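Local coordinates for putative type VI secretion protein (Escherichia coli, PDB 6SKI), which is probably a phospholipase toxin of the type VI secretion system, an alpha/beta-hydrolase-like effector that binds the TTR domain of the VgrG spike, at residues 492-497 against 522-527; 62-67 against 500-505; 80-85 against 329-334; 55-60 against 148-153. One frame throughout, in Å; residues are numbered along the deposited sequence.

Overall arrangement
Contact 1 is the centre of the group: contacts 2 and 3 each lie about 11 Å from it and contact 4 about 15 Å, centre to centre. Loop 62-67 of contact 2 probably bonds through the backbone of Cys63 and Ala65 to Phe524 and Phe522 of contact 1, whose Trp492 lies against Phe331 of contact 3. Contact 4 reaches contact 1 through Phe60 on Val523 and contact 2 through Leu57 on Leu500. Contacts 3 and 4 stand about 25 Å apart between centres and do not touch. Contact 4 is linked to the probable Ser197-His310-Asp245 triad by Ser55, which hydrogen-bonds Arg198, the residue after Ser197.

Contact 1 (492-497 against 522-527); sequences WNIESD and FVFPNK
The Phe524 ring is sandwiched between two side chains of the other segment. Over one face comes the six-membered ring of Trp492, edge first, in a T-shaped stack with centroids 5.1 Å apart and planes at 71°. Over the opposite face lies Ile494, whose CG1 makes a CH-pi contact 4.0 Å from the centroid. The indole is itself covered on one face by the aliphatic part of Lys527: CG sits above the six-membered ring while the extended chain runs on alongside it, and the ammonium group makes a cation-pi contact with Tyr290. Lysine suits this place because its methylenes can pack on an aromatic face while its charge goes to partners beyond. Ile494 also reaches Phe522, its CD1 3.6 Å from Phe522 CB, and so bridges two phenylalanines.

Beyond these rings the segments form a short two-stranded antiparallel ladder. Glu495 and Val523 are its hydrogen-bonded pair: Glu495 N gives a bond of 2.9 Å to Val523 O, and Val523 N returns one of 2.9 Å to Glu495 O. Ser496 and Phe522 follow as the non-hydrogen-bonded pair. Ser496 CB rests 3.6 Å from Phe522 CE2, and the short serine side chain takes up little room beside the ring.

After Val523 the chain leaves the ladder through a type I turn from Phe524 to Lys527. Pro525, with the phi this turn asks of its second residue, sets its CG 3.6 Å from Glu495 CD, so the extended glutamate lies across the pyrrolidine.

Contact 2 (62-67 against 500-505); sequences ECSAAR and LWVDPT
Val502, at the end of strand 500-502, makes the main contact with loop 62-67, which joins helix 53-58 to helix 72-85. Its CG1 stands anti to the backbone N (chi1 -173°), a torsion that carries this methyl across to Ala66, where the CG1 to CB distance is 3.6 Å. The same Val502 CG1 also lies 3.8 Å from Ser64 OG, so one branch of the valine rests between two small residues of the loop. Val502 packs as well on Ile509 of strand 509-511, the partner of strand 500-502.

Asp503 takes part through its backbone: Ala66 CB lies 3.8 Å from Asp503 O, whereas the carboxylate turns to Thr506 for a hydrogen bond. Pro504 comes next and offers its CA, 4.2 Å from Ala66 CB, with its own CB directed away from the loop.

Alanine suits the place: its one methyl meets Val502 CG1, Asp503 O and Pro504 CA at close quarters. Within the loop Arg67 NH2 forms a salt bridge with Glu62 OE1, while Glu62 OE2 has a weak hydrogen bond to Asn255. With little surface buried, the contact between strand and loop rests on van der Waals contact, mostly through two methyls, with no directional bond across it.

Contact 3 (80-85 against 329-334); sequences DFLKEI and SLFLSC
Phe331 is the bump here, and the hollow it fills is formed by Phe81, Leu82 and Ile85 on one flank of helix 72-85. The ring enters with its far end leading. CZ comes down over one face of the Phe81 ring, toward its rim, 3.8 Å from Phe81 CG. The two rings are inclined at 52°, with centroids 5.1 Å apart.

Leu82 forms another wall. Its CB lies 3.5 Å from Phe331 CE2, and its CD1 reaches both CE2 and CD2, lining one flank of the ring. Ile85, one turn on from Phe81, closes the hollow with its CD1 methyl, 3.5 Å from Phe331 CE1. The extended end of the isoleucine side chain (chi2 -174°) brings that methyl to the ring. Three residues of unlike shape, one flat and two branched, thus receive one flat ring; a phenylalanine on the strand suits the role because its length spans much of the 9.8 Å between the axes of helix 80-85 and strand 329-331.

Helix and strand run roughly antiparallel, at 153° between their N-to-C directions over these short segments. Phe331 also meets Phe406 edge-to-face, joining the hollow to strand 398-409, next to strand 328-341 in a three-stranded antiparallel sheet. Phe81 and Ile85 rest on Lys380 of strand 376-386 in that sheet, and Glu84 forms a salt bridge to Arg382 of the same strand.

Contact 4 (55-60 against 148-153); sequences SRLMKF and TSILDI
Met58 lays its side chain along Ile150 and then Ile153, neighbours one turn apart on helix 144-154. From CB, directed toward that helix, the chain first meets Ile150: Met58 CG lies 3.6 Å from Ile150 CG2, the two side chains running alongside one another and pointing opposite ways. SD, next along, sits against the other isoleucine, 3.6 Å from Ile153 CG2 and 3.9 Å from Ile153 CB. At that point the chain bends, chi3 being 88°, which turns the terminal CE aside from the line CB to SD. An unbranched, flexible methionine suits this groove, since its successive atoms can follow two rigid beta-branched neighbours.

Leu57 meets the extended end of Ile150 almost at a right angle, its CB 3.8 Å from Ile150 CD1. Ser55 packs against the CG2 methyl of Ile153; its hydroxyl hydrogen-bonds Arg198, so a polar atom is satisfied within an otherwise apolar contact.

No hydrogen bond crosses between helices 53-58 and 144-154. Ala54 extends the same interface by touching Ile150 and Ile153, while Phe256 and Ile259 from a loop pack on Ile150. Two residues on from Met58, Phe60 packs on Ala521 and Val523 of strand 521-523.

Contact 1 (492-497 against 522-527)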
loop_
_atom_site.group_PDB
_atom_site.type_symbol
_atom_site.label_atom_id
_atom_site.label_comp_id
_atom_site.label_asym_id
_atom_site.label_seq_id
_atom_site.Cartn_x
_atom_site.Cartn_y
_atom_site.Cartn_z
ATOM N N TRP A 492 11.757 20.502 -2.318
ATOM C CA TRP A 492 11.963 20.981 -3.676
ATOM C C TRP A 492 13.265 20.443 -4.248
ATOM O O TRP A 492 13.893 21.080 -5.093
ATOM C CB TRP A 492 11.942 22.507 -3.713
ATOM C CG TRP A 492 10.560 23.068 -3.701
ATOM C CD1 TRP A 492 9.885 23.552 -2.625
ATOM C CD2 TRP A 492 9.681 23.204 -4.820
ATOM N NE1 TRP A 492 8.641 23.984 -3.001
ATOM C CE2 TRP A 492 8.490 23.780 -4.346
ATOM C CE3 TRP A 492 9.786 22.895 -6.178
ATOM C CZ2 TRP A 492 7.413 24.052 -5.178
ATOM C CZ3 TRP A 492 8.717 23.168 -7.001
ATOM C CH2 TRP A 492 7.547 23.740 -6.500
ATOM N N ASN A 493 13.677 19.263 -3.795
ATOM C CA ASN A 493 14.833 18.604 -4.376
ATOM C C ASN A 493 14.484 18.106 -5.768
ATOM O O ASN A 493 13.413 17.536 -5.989
ATOM C CB ASN A 493 15.279 17.433 -3.504
ATOM C CG ASN A 493 15.905 17.878 -2.209
ATOM O OD1 ASN A 493 16.319 17.059 -1.394
ATOM N ND2 ASN A 493 15.989 19.180 -2.014
ATOM N N ILE A 494 15.391 18.313 -6.706
ATOM C CA ILE A 494 15.152 17.968 -8.099
ATOM C C ILE A 494 15.773 16.610 -8.378
ATOM O O ILE A 494 16.814 16.252 -7.810
ATOM C CB ILE A 494 15.701 19.053 -9.046
ATOM C CG1 ILE A 494 14.842 19.148 -10.304
ATOM C CG2 ILE A 494 17.142 18.789 -9.425
ATOM C CD1 ILE A 494 15.167 20.333 -11.164
ATOM N N GLU A 495 15.105 15.833 -9.217
ATOM C CA GLU A 495 15.603 14.565 -9.711
ATOM C C GLU A 495 15.574 14.603 -11.230
ATOM O O GLU A 495 14.915 15.447 -11.839
ATOM C CB GLU A 495 14.766 13.395 -9.182
ATOM C CG GLU A 495 14.903 13.168 -7.690
ATOM C CD GLU A 495 14.366 11.824 -7.251
ATOM O OE1 GLU A 495 13.882 11.061 -8.113
ATOM O OE2 GLU A 495 14.424 11.530 -6.039
ATOM N N SER A 496 16.300 13.682 -11.847
ATOM C CA SER A 496 16.386 13.636 -13.295
ATOM C C SER A 496 16.241 12.204 -13.782
ATOM O O SER A 496 16.530 11.242 -13.067
ATOM C CB SER A 496 17.705 14.228 -13.798
ATOM O OG SER A 496 18.804 13.438 -13.380
ATOM N N ASP A 497 15.776 12.085 -15.020
ATOM C CA ASP A 497 15.733 10.812 -15.719
ATOM C C ASP A 497 16.088 11.041 -17.178
ATOM O O ASP A 497 15.825 12.103 -17.742
ATOM C CB ASP A 497 14.361 10.142 -15.610
ATOM C CG ASP A 497 14.450 8.632 -15.676
ATOM O OD1 ASP A 497 15.083 8.033 -14.782
ATOM O OD2 ASP A 497 13.895 8.041 -16.624
ATOM N N PHE A 522 13.882 16.799 -15.849
ATOM C CA PHE A 522 13.960 17.153 -14.440
ATOM C C PHE A 522 12.567 17.228 -13.836
ATOM O O PHE A 522 11.666 17.846 -14.412
ATOM C CB PHE A 522 14.695 18.479 -14.269
ATOM C CG PHE A 522 16.172 18.374 -14.489
ATOM C CD1 PHE A 522 16.736 18.775 -15.684
ATOM C CD2 PHE A 522 16.998 17.878 -13.500
ATOM C CE1 PHE A 522 18.091 18.675 -15.889
ATOM C CE2 PHE A 522 18.354 17.780 -13.701
ATOM C CZ PHE A 522 18.900 18.179 -14.896
ATOM N N VAL A 523 12.403 16.597 -12.680
ATOM C CA VAL A 523 11.138 16.545 -11.960
ATOM C C VAL A 523 11.388 16.957 -10.518
ATOM O O VAL A 523 12.477 16.734 -9.981
ATOM C CB VAL A 523 10.511 15.137 -12.026
ATOM C CG1 VAL A 523 11.445 14.114 -11.412
ATOM C CG2 VAL A 523 9.157 15.107 -11.348
ATOM N N PHE A 524 10.398 17.588 -9.906
ATOM C CA PHE A 524 10.391 17.720 -8.460
ATOM C C PHE A 524 9.461 16.649 -7.904
ATOM O O PHE A 524 8.252 16.878 -7.786
ATOM C CB PHE A 524 9.945 19.118 -8.041
ATOM C CG PHE A 524 10.855 20.207 -8.521
ATOM C CD1 PHE A 524 12.040 20.475 -7.865
ATOM C CD2 PHE A 524 10.533 20.951 -9.639
ATOM C CE1 PHE A 524 12.878 21.472 -8.308
ATOM C CE2 PHE A 524 11.368 21.948 -10.084
ATOM C CZ PHE A 524 12.541 22.208 -9.418
ATOM N N PRO A 525 9.985 15.471 -7.556
ATOM C CA PRO A 525 9.096 14.348 -7.234
ATOM C C PRO A 525 8.319 14.547 -5.952
ATOM O O PRO A 525 7.173 14.093 -5.855
ATOM C CB PRO A 525 10.068 13.165 -7.115
ATOM C CG PRO A 525 11.305 13.622 -7.815
ATOM C CD PRO A 525 11.393 15.065 -7.471
ATOM N N ASN A 526 8.902 15.224 -4.971
ATOM C CA ASN A 526 8.319 15.373 -3.648
ATOM C C ASN A 526 7.944 16.821 -3.400
ATOM O O ASN A 526 8.090 17.344 -2.299
ATOM C CB ASN A 526 9.285 14.876 -2.580
ATOM C CG ASN A 526 9.707 13.448 -2.808
ATOM O OD1 ASN A 526 8.882 12.538 -2.798
ATOM N ND2 ASN A 526 10.995 13.242 -3.034
ATOM N N LYS A 527 7.428 17.472 -4.428
ATOM C CA LYS A 527 7.124 18.887 -4.322
ATOM C C LYS A 527 5.856 19.085 -3.500
ATOM O O LYS A 527 4.888 18.342 -3.665
ATOM C CB LYS A 527 6.950 19.494 -5.711
ATOM C CG LYS A 527 5.912 20.583 -5.813
ATOM C CD LYS A 527 5.360 20.665 -7.216
ATOM C CE LYS A 527 3.973 21.262 -7.225
ATOM N NZ LYS A 527 3.282 20.980 -8.510
#

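Contact 2 (62-67 against 500-505)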
loop_
_atom_site.group_PDB
_atom_site.type_symbol
_atom_site.label_atom_id
_atom_site.label_comp_id
_atom_site.label_asym_id
_atom_site.label_seq_id
_atom_site.Cartn_x
_atom_site.Cartn_y
_atom_site.Cartn_z
ATOM N N GLU A 62 2.671 16.547 -13.854
ATOM C CA GLU A 62 2.264 17.718 -13.078
ATOM C C GLU A 62 3.350 18.198 -12.123
ATOM O O GLU A 62 3.173 19.215 -11.446
ATOM C CB GLU A 62 0.969 17.452 -12.303
ATOM C CG GLU A 62 -0.182 16.961 -13.157
ATOM C CD GLU A 62 -0.781 18.056 -14.012
ATOM O OE1 GLU A 62 -0.598 19.243 -13.674
ATOM O OE2 GLU A 62 -1.435 17.732 -15.023
ATOM N N CYS A 63 4.481 17.493 -12.063
ATOM C CA CYS A 63 5.560 17.867 -11.158
ATOM C C CYS A 63 6.911 17.976 -11.850
ATOM O O CYS A 63 7.930 18.115 -11.166
ATOM C CB CYS A 63 5.662 16.873 -9.997
ATOM S SG CYS A 63 4.564 17.227 -8.619
ATOM N N SER A 64 6.954 17.926 -13.177
ATOM C CA SER A 64 8.216 18.094 -13.875
ATOM C C SER A 64 8.691 19.537 -13.763
ATOM O O SER A 64 7.919 20.453 -13.474
ATOM C CB SER A 64 8.082 17.695 -15.343
ATOM O OG SER A 64 6.945 18.290 -15.934
ATOM N N ALA A 65 9.993 19.730 -13.981
ATOM C CA ALA A 65 10.556 21.073 -13.914
ATOM C C ALA A 65 9.952 21.989 -14.967
ATOM O O ALA A 65 9.955 23.211 -14.797
ATOM C CB ALA A 65 12.073 21.019 -14.069
ATOM N N ALA A 66 9.439 21.424 -16.061
ATOM C CA ALA A 66 8.866 22.242 -17.121
ATOM C C ALA A 66 7.471 22.743 -16.764
ATOM O O ALA A 66 7.096 23.855 -17.150
ATOM C CB ALA A 66 8.831 21.458 -18.431
ATOM N N ARG A 67 6.681 21.939 -16.046
ATOM C CA ARG A 67 5.370 22.409 -15.607
ATOM C C ARG A 67 5.505 23.565 -14.627
ATOM O O ARG A 67 4.640 24.445 -14.569
ATOM C CB ARG A 67 4.571 21.267 -14.985
ATOM C CG ARG A 67 4.391 20.075 -15.897
ATOM C CD ARG A 67 3.168 20.242 -16.774
ATOM N NE ARG A 67 1.961 20.481 -15.993
ATOM C CZ ARG A 67 0.744 20.568 -16.516
ATOM N NH1 ARG A 67 0.572 20.435 -17.824
ATOM N NH2 ARG A 67 -0.302 20.786 -15.732
ATOM N N LEU A 500 12.841 10.330 -20.636
ATOM C CA LEU A 500 11.742 11.217 -20.975
ATOM C C LEU A 500 12.298 12.506 -21.552
ATOM O O LEU A 500 13.430 12.904 -21.270
ATOM C CB LEU A 500 10.875 11.548 -19.752
ATOM C CG LEU A 500 10.222 10.435 -18.935
ATOM C CD1 LEU A 500 9.411 11.045 -17.814
ATOM C CD2 LEU A 500 9.342 9.560 -19.804
ATOM N N TRP A 501 11.478 13.160 -22.366
ATOM C CA TRP A 501 11.707 14.537 -22.768
ATOM C C TRP A 501 10.416 15.300 -22.532
ATOM O O TRP A 501 9.355 14.883 -22.999
ATOM C CB TRP A 501 12.137 14.641 -24.236
ATOM C CG TRP A 501 12.299 16.052 -24.693
ATOM C CD1 TRP A 501 13.383 16.852 -24.505
ATOM C CD2 TRP A 501 11.337 16.837 -25.404
ATOM N NE1 TRP A 501 13.160 18.088 -25.055
ATOM C CE2 TRP A 501 11.910 18.104 -25.613
ATOM C CE3 TRP A 501 10.052 16.591 -25.888
ATOM C CZ2 TRP A 501 11.240 19.121 -26.283
ATOM C CZ3 TRP A 501 9.391 17.601 -26.550
ATOM C CH2 TRP A 501 9.985 18.849 -26.744
ATOM N N VAL A 502 10.496 16.409 -21.811
ATOM C CA VAL A 502 9.321 17.198 -21.473
ATOM C C VAL A 502 9.349 18.466 -22.308
ATOM O O VAL A 502 10.379 19.147 -22.379
ATOM C CB VAL A 502 9.264 17.517 -19.970
ATOM C CG1 VAL A 502 7.950 18.178 -19.629
ATOM C CG2 VAL A 502 9.451 16.253 -19.157
ATOM N N ASP A 503 8.231 18.769 -22.953
ATOM C CA ASP A 503 8.153 19.965 -23.771
ATOM C C ASP A 503 8.279 21.196 -22.880
ATOM O O ASP A 503 7.477 21.366 -21.954
ATOM C CB ASP A 503 6.839 19.998 -24.547
ATOM C CG ASP A 503 6.811 21.085 -25.600
ATOM O OD1 ASP A 503 7.846 21.296 -26.264
ATOM O OD2 ASP A 503 5.757 21.727 -25.769
ATOM N N PRO A 504 9.266 22.062 -23.115
ATOM C CA PRO A 504 9.452 23.218 -22.227
ATOM C C PRO A 504 8.273 24.172 -22.198
ATOM O O PRO A 504 8.083 24.874 -21.199
ATOM C CB PRO A 504 10.709 23.882 -22.804
ATOM C CG PRO A 504 10.709 23.454 -24.235
ATOM C CD PRO A 504 10.306 22.020 -24.152
ATOM N N THR A 505 7.472 24.219 -23.258
ATOM C CA THR A 505 6.358 25.154 -23.341
ATOM C C THR A 505 5.044 24.556 -22.866
ATOM O O THR A 505 4.296 25.212 -22.135
ATOM C CB THR A 505 6.194 25.649 -24.780
ATOM O OG1 THR A 505 7.434 26.202 -25.237
ATOM C CG2 THR A 505 5.115 26.710 -24.858
#

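Contact 3 (80-85 against 329-334)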
loop_
_atom_site.group_PDB
_atom_site.type_symbol
_atom_site.label_atom_id
_atom_site.label_comp_id
_atom_site.label_asym_id
_atom_site.label_seq_id
_atom_site.Cartn_x
_atom_site.Cartn_y
_atom_site.Cartn_z
ATOM N N ASP A 80 22.772 21.057 -9.540
ATOM C CA ASP A 80 24.127 21.388 -9.109
ATOM C C ASP A 80 24.127 22.008 -7.716
ATOM O O ASP A 80 24.992 21.697 -6.890
ATOM C CB ASP A 80 24.766 22.337 -10.119
ATOM C CG ASP A 80 25.368 21.610 -11.300
ATOM O OD1 ASP A 80 25.191 20.378 -11.391
ATOM O OD2 ASP A 80 26.007 22.271 -12.144
ATOM N N PHE A 81 23.163 22.889 -7.447
ATOM C CA PHE A 81 23.018 23.494 -6.130
ATOM C C PHE A 81 22.841 22.425 -5.062
ATOM O O PHE A 81 23.555 22.409 -4.052
ATOM C CB PHE A 81 21.816 24.440 -6.154
ATOM C CG PHE A 81 21.788 25.446 -5.042
ATOM C CD1 PHE A 81 22.761 25.467 -4.064
ATOM C CD2 PHE A 81 20.765 26.372 -4.976
ATOM C CE1 PHE A 81 22.715 26.398 -3.053
ATOM C CE2 PHE A 81 20.718 27.300 -3.968
ATOM C CZ PHE A 81 21.690 27.311 -3.006
ATOM N N LEU A 82 21.905 21.501 -5.288
ATOM C CA LEU A 82 21.660 20.456 -4.303
ATOM C C LEU A 82 22.881 19.567 -4.127
ATOM O O LEU A 82 23.222 19.193 -3.001
ATOM C CB LEU A 82 20.446 19.624 -4.704
ATOM C CG LEU A 82 19.996 18.591 -3.672
ATOM C CD1 LEU A 82 19.383 19.268 -2.459
ATOM C CD2 LEU A 82 19.018 17.618 -4.301
ATOM N N LYS A 83 23.558 19.222 -5.224
ATOM C CA LYS A 83 24.756 18.398 -5.115
ATOM C C LYS A 83 25.837 19.102 -4.307
ATOM O O LYS A 83 26.580 18.459 -3.559
ATOM C CB LYS A 83 25.277 18.038 -6.503
ATOM C CG LYS A 83 25.025 16.599 -6.903
ATOM C CD LYS A 83 25.169 16.412 -8.404
ATOM C CE LYS A 83 24.663 15.050 -8.844
ATOM N NZ LYS A 83 23.186 15.040 -9.027
ATOM N N GLU A 84 25.939 20.425 -4.443
ATOM C CA GLU A 84 27.002 21.141 -3.748
ATOM C C GLU A 84 26.680 21.341 -2.270
ATOM O O GLU A 84 27.593 21.365 -1.439
ATOM C CB GLU A 84 27.292 22.468 -4.448
ATOM C CG GLU A 84 26.576 23.678 -3.901
ATOM C CD GLU A 84 27.042 24.948 -4.572
ATOM O OE1 GLU A 84 27.210 24.929 -5.808
ATOM O OE2 GLU A 84 27.241 25.959 -3.867
ATOM N N ILE A 85 25.401 21.500 -1.910
ATOM C CA ILE A 85 25.085 21.584 -0.484
ATOM C C ILE A 85 25.299 20.241 0.200
ATOM O O ILE A 85 25.876 20.174 1.292
ATOM C CB ILE A 85 23.658 22.103 -0.236
ATOM C CG1 ILE A 85 23.313 23.262 -1.158
ATOM C CG2 ILE A 85 23.506 22.532 1.209
ATOM C CD1 ILE A 85 21.981 23.880 -0.836
ATOM N N SER A 329 18.200 16.682 3.965
ATOM C CA SER A 329 18.813 17.890 3.424
ATOM C C SER A 329 17.907 18.314 2.277
ATOM O O SER A 329 18.041 17.816 1.156
ATOM C CB SER A 329 20.242 17.631 2.965
ATOM O OG SER A 329 21.009 17.051 4.004
ATOM N N LEU A 330 16.990 19.236 2.552
ATOM C CA LEU A 330 15.843 19.448 1.685
ATOM C C LEU A 330 15.743 20.900 1.255
ATOM O O LEU A 330 15.932 21.810 2.062
ATOM C CB LEU A 330 14.544 19.048 2.392
ATOM C CG LEU A 330 14.544 17.735 3.167
ATOM C CD1 LEU A 330 13.298 17.638 4.018
ATOM C CD2 LEU A 330 14.642 16.550 2.225
ATOM N N PHE A 331 15.432 21.113 -0.018
ATOM C CA PHE A 331 15.036 22.431 -0.486
ATOM C C PHE A 331 13.574 22.643 -0.133
ATOM O O PHE A 331 12.701 21.924 -0.626
ATOM C CB PHE A 331 15.247 22.568 -1.991
ATOM C CG PHE A 331 16.662 22.857 -2.383
ATOM C CD1 PHE A 331 17.395 23.814 -1.713
ATOM C CD2 PHE A 331 17.253 22.186 -3.434
ATOM C CE1 PHE A 331 18.694 24.084 -2.073
ATOM C CE2 PHE A 331 18.551 22.458 -3.800
ATOM C CZ PHE A 331 19.272 23.406 -3.117
ATOM N N LEU A 332 13.304 23.619 0.724
ATOM C CA LEU A 332 11.941 23.937 1.114
ATOM C C LEU A 332 11.372 25.077 0.293
ATOM O O LEU A 332 10.217 25.465 0.496
ATOM C CB LEU A 332 11.887 24.273 2.603
ATOM C CG LEU A 332 12.125 23.097 3.549
ATOM C CD1 LEU A 332 11.618 23.422 4.939
ATOM C CD2 LEU A 332 11.463 21.841 3.021
ATOM N N SER A 333 12.160 25.614 -0.628
ATOM C CA SER A 333 11.706 26.527 -1.658
ATOM C C SER A 333 12.314 26.073 -2.972
ATOM O O SER A 333 13.373 25.444 -2.998
ATOM C CB SER A 333 12.115 27.970 -1.352
ATOM O OG SER A 333 11.695 28.853 -2.374
ATOM N N CYS A 334 11.638 26.379 -4.062
ATOM C CA CYS A 334 12.207 26.068 -5.361
ATOM C C CYS A 334 13.399 26.987 -5.600
ATOM O O CYS A 334 13.245 28.213 -5.564
ATOM C CB CYS A 334 11.167 26.233 -6.462
ATOM S SG CYS A 334 11.834 26.159 -8.134
#

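Contact 4 (55-60 against 148-153)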
loop_
_atom_site.group_PDB
_atom_site.type_symbol
_atom_site.label_atom_id
_atom_site.label_comp_id
_atom_site.label_asym_id
_atom_site.label_seq_id
_atom_site.Cartn_x
_atom_site.Cartn_y
_atom_site.Cartn_z
ATOM N N SER A 55 7.082 4.060 -11.793
ATOM C CA SER A 55 6.435 4.893 -10.781
ATOM C C SER A 55 7.106 6.259 -10.681
ATOM O O SER A 55 6.439 7.304 -10.633
ATOM C CB SER A 55 6.476 4.181 -9.432
ATOM O OG SER A 55 5.330 3.379 -9.230
ATOM N N ARG A 56 8.437 6.263 -10.639
ATOM C CA ARG A 56 9.181 7.512 -10.561
ATOM C C ARG A 56 8.895 8.394 -11.767
ATOM O O ARG A 56 8.830 9.622 -11.646
ATOM C CB ARG A 56 10.673 7.209 -10.450
ATOM C CG ARG A 56 11.053 6.502 -9.163
ATOM C CD ARG A 56 12.550 6.529 -8.941
ATOM N NE ARG A 56 13.278 6.731 -10.189
ATOM C CZ ARG A 56 13.916 5.766 -10.841
ATOM N NH1 ARG A 56 13.915 4.529 -10.365
ATOM N NH2 ARG A 56 14.554 6.036 -11.971
ATOM N N LEU A 57 8.712 7.785 -12.940
ATOM C CA LEU A 57 8.382 8.563 -14.128
ATOM C C LEU A 57 6.936 9.031 -14.108
ATOM O O LEU A 57 6.635 10.116 -14.612
ATOM C CB LEU A 57 8.656 7.750 -15.389
ATOM C CG LEU A 57 10.120 7.413 -15.643
ATOM C CD1 LEU A 57 10.271 6.680 -16.954
ATOM C CD2 LEU A 57 10.955 8.673 -15.626
ATOM N N MET A 58 6.030 8.232 -13.540
ATOM C CA MET A 58 4.666 8.697 -13.332
ATOM C C MET A 58 4.646 9.950 -12.479
ATOM O O MET A 58 3.784 10.815 -12.660
ATOM C CB MET A 58 3.833 7.604 -12.663
ATOM C CG MET A 58 2.769 6.991 -13.539
ATOM S SD MET A 58 1.667 5.927 -12.600
ATOM C CE MET A 58 0.432 7.100 -12.057
ATOM N N LYS A 59 5.590 10.060 -11.547
ATOM C CA LYS A 59 5.656 11.255 -10.710
ATOM C C LYS A 59 5.993 12.509 -11.519
ATOM O O LYS A 59 5.762 13.625 -11.042
ATOM C CB LYS A 59 6.657 11.044 -9.576
ATOM C CG LYS A 59 5.996 10.557 -8.297
ATOM C CD LYS A 59 6.987 10.350 -7.174
ATOM C CE LYS A 59 7.862 9.143 -7.432
ATOM N NZ LYS A 59 8.996 9.079 -6.475
ATOM N N PHE A 60 6.544 12.357 -12.730
ATOM C CA PHE A 60 6.806 13.519 -13.579
ATOM C C PHE A 60 5.535 14.281 -13.915
ATOM O O PHE A 60 5.581 15.497 -14.124
ATOM C CB PHE A 60 7.482 13.104 -14.885
ATOM C CG PHE A 60 8.978 13.077 -14.825
ATOM C CD1 PHE A 60 9.720 14.079 -15.425
ATOM C CD2 PHE A 60 9.642 12.039 -14.206
ATOM C CE1 PHE A 60 11.091 14.055 -15.389
ATOM C CE2 PHE A 60 11.016 12.010 -14.170
ATOM C CZ PHE A 60 11.742 13.019 -14.762
ATOM N N THR A 148 4.237 0.985 -21.555
ATOM C CA THR A 148 3.416 -0.082 -20.997
ATOM C C THR A 148 3.649 -0.225 -19.498
ATOM O O THR A 148 2.714 -0.504 -18.744
ATOM C CB THR A 148 3.707 -1.397 -21.721
ATOM O OG1 THR A 148 3.465 -1.231 -23.122
ATOM C CG2 THR A 148 2.816 -2.510 -21.197
ATOM N N SER A 149 4.887 -0.017 -19.044
ATOM C CA SER A 149 5.171 -0.085 -17.613
ATOM C C SER A 149 4.484 1.038 -16.849
ATOM O O SER A 149 3.934 0.814 -15.761
ATOM C CB SER A 149 6.679 -0.032 -17.385
ATOM O OG SER A 149 7.251 -1.324 -17.435
ATOM N N ILE A 150 4.484 2.246 -17.409
ATOM C CA ILE A 150 3.838 3.367 -16.744
ATOM C C ILE A 150 2.327 3.190 -16.760
ATOM O O ILE A 150 1.642 3.582 -15.810
ATOM C CB ILE A 150 4.269 4.684 -17.412
ATOM C CG1 ILE A 150 5.770 4.896 -17.238
ATOM C CG2 ILE A 150 3.519 5.866 -16.831
ATOM C CD1 ILE A 150 6.278 6.167 -17.861
ATOM N N LEU A 151 1.789 2.561 -17.806
ATOM C CA LEU A 151 0.365 2.251 -17.824
ATOM C C LEU A 151 0.019 1.140 -16.845
ATOM O O LEU A 151 -1.089 1.120 -16.300
ATOM C CB LEU A 151 -0.068 1.856 -19.234
ATOM C CG LEU A 151 -0.705 2.964 -20.065
ATOM C CD1 LEU A 151 -1.004 2.466 -21.462
ATOM C CD2 LEU A 151 -1.959 3.474 -19.387
ATOM N N ASP A 152 0.948 0.211 -16.625
ATOM C CA ASP A 152 0.745 -0.837 -15.635
ATOM C C ASP A 152 0.703 -0.256 -14.232
ATOM O O ASP A 152 -0.112 -0.672 -13.403
ATOM C CB ASP A 152 1.855 -1.877 -15.751
ATOM C CG ASP A 152 1.579 -2.907 -16.824
ATOM O OD1 ASP A 152 2.439 -3.785 -17.045
ATOM O OD2 ASP A 152 0.504 -2.837 -17.455
ATOM N N ILE A 153 1.586 0.702 -13.946
ATOM C CA ILE A 153 1.546 1.377 -12.651
ATOM C C ILE A 153 0.289 2.229 -12.527
ATOM O O ILE A 153 -0.304 2.327 -11.447
ATOM C CB ILE A 153 2.817 2.214 -12.439
ATOM C CG1 ILE A 153 4.055 1.339 -12.609
ATOM C CG2 ILE A 153 2.805 2.859 -11.071
ATOM C CD1 ILE A 153 4.274 0.380 -11.476
#